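PDB 2XTS: sulfite dehydrogenase from Paracoccus pantotrophus, which oxidises protein-bound sulfur in the bacterial Sox system, using a molybdenum cofactor and heme c to pass on the electrons. Local coordinates for residues 104-107 with 108-111; 353-356 with 357-361. All coordinates share one frame; numbering follows the deposited sequence. Where two conformers were deposited one is given.

Both interactions are local, each formed within one continuous run of chain. Interaction 1 closes helix 103-106, whereas interaction 2 opens helix 355-362. They lie on opposite sides of the chain's centre, with their centres about 45 Å apart. Interaction 1 is in the molybdopterin-binding domain region and interaction 2 in the dimerisation domain region. Neither is wholly core or wholly surface. In 104-111 the bonds run mainly to backbone carbonyls and through two waters, and the arginines reach on to the second subunit. In 353-361 an N-cap, regular helical bonds and an aspartate-arginine salt bridge share the work, and the polar ends turn to residues of the same chain. Both also pack on the cytochrome chain.

Interaction 1 (104-107 with 108-111)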
loop_
_atom_site.group_PDB
_atom_site.type_symbol
_atom_site.label_atom_id
_atom_site.label_comp_id
_atom_site.label_asym_id
_atom_site.label_seq_id
_atom_site.Cartn_x
_atom_site.Cartn_y
_atom_site.Cartn_z
ATOM N N GLU A 104 -1.880 16.440 18.153
ATOM C CA GLU A 104 -2.215 15.599 19.292
ATOM C C GLU A 104 -3.733 15.558 19.511
ATOM O O GLU A 104 -4.296 14.489 19.764
ATOM C CB GLU A 104 -1.484 16.104 20.525
ATOM C CG GLU A 104 -1.837 15.400 21.787
ATOM C CD GLU A 104 -1.080 15.951 22.970
ATOM O OE1 GLU A 104 -0.096 15.309 23.394
ATOM O OE2 GLU A 104 -1.490 17.016 23.474
ATOM N N ASP A 105 -4.388 16.721 19.396
ATOM C CA ASP A 105 -5.838 16.795 19.541
ATOM C C ASP A 105 -6.540 15.937 18.474
ATOM O O ASP A 105 -7.516 15.244 18.737
ATOM C CB ASP A 105 -6.384 18.227 19.373
ATOM C CG ASP A 105 -5.924 19.206 20.437
ATOM O OD1 ASP A 105 -5.708 18.797 21.600
ATOM O OD2 ASP A 105 -5.863 20.413 20.094
ATOM N N LEU A 106 -6.072 16.070 17.236
ATOM C CA LEU A 106 -6.732 15.411 16.131
ATOM C C LEU A 106 -6.700 13.888 16.225
ATOM O O LEU A 106 -7.613 13.219 15.752
ATOM C CB LEU A 106 -6.114 15.893 14.827
ATOM C CG LEU A 106 -6.404 17.371 14.517
ATOM C CD1 LEU A 106 -5.621 17.812 13.310
ATOM C CD2 LEU A 106 -7.886 17.693 14.306
ATOM N N LEU A 107 -5.661 13.345 16.862
ATOM C CA LEU A 107 -5.552 11.897 17.078
ATOM C C LEU A 107 -6.531 11.382 18.134
ATOM O O LEU A 107 -6.564 10.194 18.410
ATOM C CB LEU A 107 -4.132 11.505 17.486
ATOM C CG LEU A 107 -3.055 11.662 16.412
ATOM C CD1 LEU A 107 -1.717 11.435 17.077
ATOM C CD2 LEU A 107 -3.248 10.666 15.254
ATOM N N ARG A 108 -7.341 12.259 18.719
ATOM C CA ARG A 108 -8.277 11.878 19.778
ATOM C C ARG A 108 -9.725 11.852 19.345
ATOM O O ARG A 108 -10.578 11.449 20.137
ATOM C CB ARG A 108 -8.088 12.806 20.975
ATOM C CG ARG A 108 -6.697 12.803 21.516
ATOM C CD ARG A 108 -6.501 13.828 22.589
ATOM N NE ARG A 108 -7.254 13.471 23.778
ATOM C CZ ARG A 108 -7.269 14.179 24.900
ATOM N NH1 ARG A 108 -6.590 15.312 24.991
ATOM N NH2 ARG A 108 -7.964 13.735 25.932
ATOM N N PHE A 109 -10.006 12.281 18.113
ATOM C CA PHE A 109 -11.363 12.209 17.564
ATOM C C PHE A 109 -11.695 10.833 16.989
ATOM O O PHE A 109 -10.814 10.112 16.517
ATOM C CB PHE A 109 -11.543 13.207 16.428
ATOM C CG PHE A 109 -11.730 14.640 16.879
ATOM C CD1 PHE A 109 -12.991 15.119 17.219
ATOM C CD2 PHE A 109 -10.650 15.513 16.972
ATOM C CE1 PHE A 109 -13.168 16.430 17.607
ATOM C CE2 PHE A 109 -10.829 16.829 17.381
ATOM C CZ PHE A 109 -12.081 17.269 17.701
ATOM N N PRO A 110 -12.988 10.483 16.957
ATOM C CA PRO A 110 -13.386 9.218 16.346
ATOM C C PRO A 110 -12.926 9.142 14.892
ATOM O O PRO A 110 -13.073 10.101 14.130
ATOM C CB PRO A 110 -14.911 9.243 16.473
ATOM C CG PRO A 110 -15.147 10.048 17.720
ATOM C CD PRO A 110 -14.115 11.146 17.647
ATOM N N ARG A 111 -12.410 7.982 14.505
ATOM C CA ARG A 111 -11.824 7.786 13.184
ATOM C C ARG A 111 -12.709 7.045 12.214
ATOM O O ARG A 111 -13.544 6.257 12.614
ATOM C CB ARG A 111 -10.500 7.038 13.308
ATOM C CG ARG A 111 -9.485 7.800 14.143
ATOM C CD ARG A 111 -8.187 7.038 14.343
ATOM N NE ARG A 111 -7.339 7.755 15.282
ATOM C CZ ARG A 111 -6.268 7.254 15.882
ATOM N NH1 ARG A 111 -5.822 6.043 15.572
ATOM N NH2 ARG A 111 -5.631 7.995 16.758
HETATM O O HOH W 1 -4.854 16.703 23.194
HETATM O O HOH W 2 -8.246 10.478 15.584
#
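L107 presents its carbonyl to R111. The NH2 of R111 donates to L107 O at 2.9 Å, with an N-H...O angle of 145°. The donor is tilted 17° from the carbonyl plane, and the oxygen lies at the edge of the guanidinium. L107 CD2 is 3.9 Å from the same NH2, where the two side chains cross. Water 2 holds the next position along this edge. It takes a bond from R111 NE and donates to both L106 O and F109 O. The guanidinium is therefore gripped twice on this side, while its NH1 forms a salt bridge with E62 of the second subunit.

The backbone here makes a type I beta turn from L106 to F109, at the C-terminal end of helix 103-106. R108 N donates to D105 O at 3.0 Å. The turn bond from F109 N to L106 O is weak, at 3.5 Å.

The aliphatic part of R108 passes the end of the helix, with R108 CG 3.4 Å from E104 O. The bend at chi3 (68°) then turns the head group toward the acidic residues. Water 1 accepts from R108 NH1 and lies 2.8 Å from D105 OD1, with E104 OE2 a weak, longer partner. D105 OD2 accepts from T102 N, just earlier in the chain. The other two nitrogens of R108 are held by the second subunit, NE by P283 O and NH2 by K281 O.

The F109 ring packs beside the helix end. Its CD2 comes within 3.6 Å of D105 O, obliquely to the ring, while L106 O lies at the ring edge. F109 CE2 makes a looser apolar contact with L106 CD2 at 4.3 Å. Both side chains also touch L156 of helix 153-160, and L106 packs on L194 and F196 of strand 193-198.

Interaction 2 (353-356 with 357-361); sequences PTKD and ALRAI
P353 lays its ring across L358, with P353 CG 3.6 Å from L358 CG. P353 CB also meets A357 CB, at 4.2 Å. These apolar contacts set P353 against the start of the helix.

T354 is the N-cap. Its OG1 accepts from A357 N at 2.9 Å. The torsion that allows this is chi1 at 63°, which sets OG1 between the backbone N and the carbonyl carbon and turns it back over the end of the helix. The cap satisfies an amide that precedes the regular bonding pattern. That pattern begins with L358 N to T354 O and continues with R359 N to K355 O and A360 N to D356 O.

D356 and R359 are one helical turn apart and form a salt bridge. R359 NH2 donates to D356 OD1 at 2.9 Å, close to the guanidinium plane. It is a single bond, and the carboxylate and guanidinium planes are 48° apart. Water 3 makes a second link, accepting from R359 NE and donating to the same OD1. The bend of R359 at chi3 (-67°) brings its head group back over the preceding turn. There K355 CB lies over one face of the guanidinium, 4.2 Å above its plane and offset toward the rim.

K355 has two conformers. In one of them its chain runs beside R359 and NZ reaches E127 O and E388 OE2, so these bonds are less certain. R359 NH1 forms a salt bridge with E388 OE2 and also bonds to W128 O. The N-terminal half of helix 355-362 is tied to strand 384-389 through R359 and E388, while P353 and A357 pack on F159 of the cytochrome chain.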
loop_
_atom_site.group_PDB
_atom_site.type_symbol
_atom_site.label_atom_id
_atom_site.label_comp_id
_atom_site.label_asym_id
_atom_site.label_seq_id
_atom_site.Cartn_x
_atom_site.Cartn_y
_atom_site.Cartn_z
ATOM N N PRO A 353 -17.734 8.291 -22.307
ATOM C CA PRO A 353 -17.887 8.754 -23.678
ATOM C C PRO A 353 -16.596 8.682 -24.482
ATOM O O PRO A 353 -15.498 8.652 -23.910
ATOM C CB PRO A 353 -18.299 10.221 -23.499
ATOM C CG PRO A 353 -17.584 10.649 -22.273
ATOM C CD PRO A 353 -17.682 9.431 -21.370
ATOM N N THR A 354 -16.717 8.736 -25.801
ATOM C CA THR A 354 -15.554 8.954 -26.645
ATOM C C THR A 354 -15.051 10.391 -26.520
ATOM O O THR A 354 -15.786 11.295 -26.111
ATOM C CB THR A 354 -15.842 8.682 -28.126
ATOM O OG1 THR A 354 -16.835 9.600 -28.602
ATOM C CG2 THR A 354 -16.268 7.249 -28.344
ATOM N N LYS A 355 -13.806 10.599 -26.911
ATOM C CA LYS A 355 -13.220 11.947 -26.991
ATOM C C LYS A 355 -14.068 12.827 -27.916
ATOM O O LYS A 355 -14.366 13.986 -27.613
ATOM C CB LYS A 355 -11.764 11.900 -27.498
ATOM C CG LYS A 355 -10.786 11.087 -26.644
ATOM C CD LYS A 355 -9.394 11.018 -27.282
ATOM C CE LYS A 355 -8.582 12.247 -26.839
ATOM N NZ LYS A 355 -7.145 12.299 -27.294
ATOM N N ASP A 356 -14.458 12.270 -29.054
ATOM C CA ASP A 356 -15.276 13.019 -29.995
ATOM C C ASP A 356 -16.637 13.394 -29.412
ATOM O O ASP A 356 -17.122 14.489 -29.655
ATOM C CB ASP A 356 -15.472 12.205 -31.279
ATOM C CG ASP A 356 -14.265 12.223 -32.181
ATOM O OD1 ASP A 356 -13.413 13.109 -32.023
ATOM O OD2 ASP A 356 -14.189 11.350 -33.081
ATOM N N ALA A 357 -17.252 12.497 -28.645
ATOM C CA ALA A 357 -18.541 12.817 -28.024
ATOM C C ALA A 357 -18.394 13.977 -27.031
ATOM O O ALA A 357 -19.264 14.844 -26.931
ATOM C CB ALA A 357 -19.166 11.586 -27.339
ATOM N N LEU A 358 -17.302 13.960 -26.282
ATOM C CA LEU A 358 -17.011 15.068 -25.365
ATOM C C LEU A 358 -16.781 16.382 -26.095
ATOM O O LEU A 358 -17.364 17.402 -25.728
ATOM C CB LEU A 358 -15.820 14.744 -24.485
ATOM C CG LEU A 358 -16.088 13.758 -23.350
ATOM C CD1 LEU A 358 -14.759 13.246 -22.822
ATOM C CD2 LEU A 358 -16.875 14.410 -22.262
ATOM N N ARG A 359 -15.944 16.349 -27.123
ATOM C CA ARG A 359 -15.605 17.558 -27.880
ATOM C C ARG A 359 -16.803 18.129 -28.652
ATOM O O ARG A 359 -16.891 19.339 -28.818
ATOM C CB ARG A 359 -14.421 17.320 -28.815
ATOM C CG ARG A 359 -13.135 17.114 -28.094
ATOM C CD ARG A 359 -11.929 17.096 -28.980
ATOM N NE ARG A 359 -11.881 15.953 -29.885
ATOM C CZ ARG A 359 -10.842 15.150 -30.100
ATOM N NH1 ARG A 359 -9.687 15.314 -29.467
ATOM N NH2 ARG A 359 -10.964 14.168 -30.978
ATOM N N ALA A 360 -17.766 17.288 -29.019
ATOM C CA ALA A 360 -18.976 17.770 -29.698
ATOM C C ALA A 360 -19.737 18.737 -28.804
ATOM O O ALA A 360 -20.429 19.630 -29.296
ATOM C CB ALA A 360 -19.864 16.579 -30.111
ATOM N N ILE A 361 -19.663 18.529 -27.491
ATOM C CA ILE A 361 -20.341 19.374 -26.514
ATOM C C ILE A 361 -19.449 20.489 -25.986
ATOM O O ILE A 361 -19.890 21.618 -25.819
ATOM C CB ILE A 361 -20.865 18.516 -25.337
ATOM C CG1 ILE A 361 -21.881 17.494 -25.866
ATOM C CG2 ILE A 361 -21.494 19.390 -24.254
ATOM C CD1 ILE A 361 -22.318 16.485 -24.872
HETATM O O HOH W 3 -13.745 16.011 -32.106
#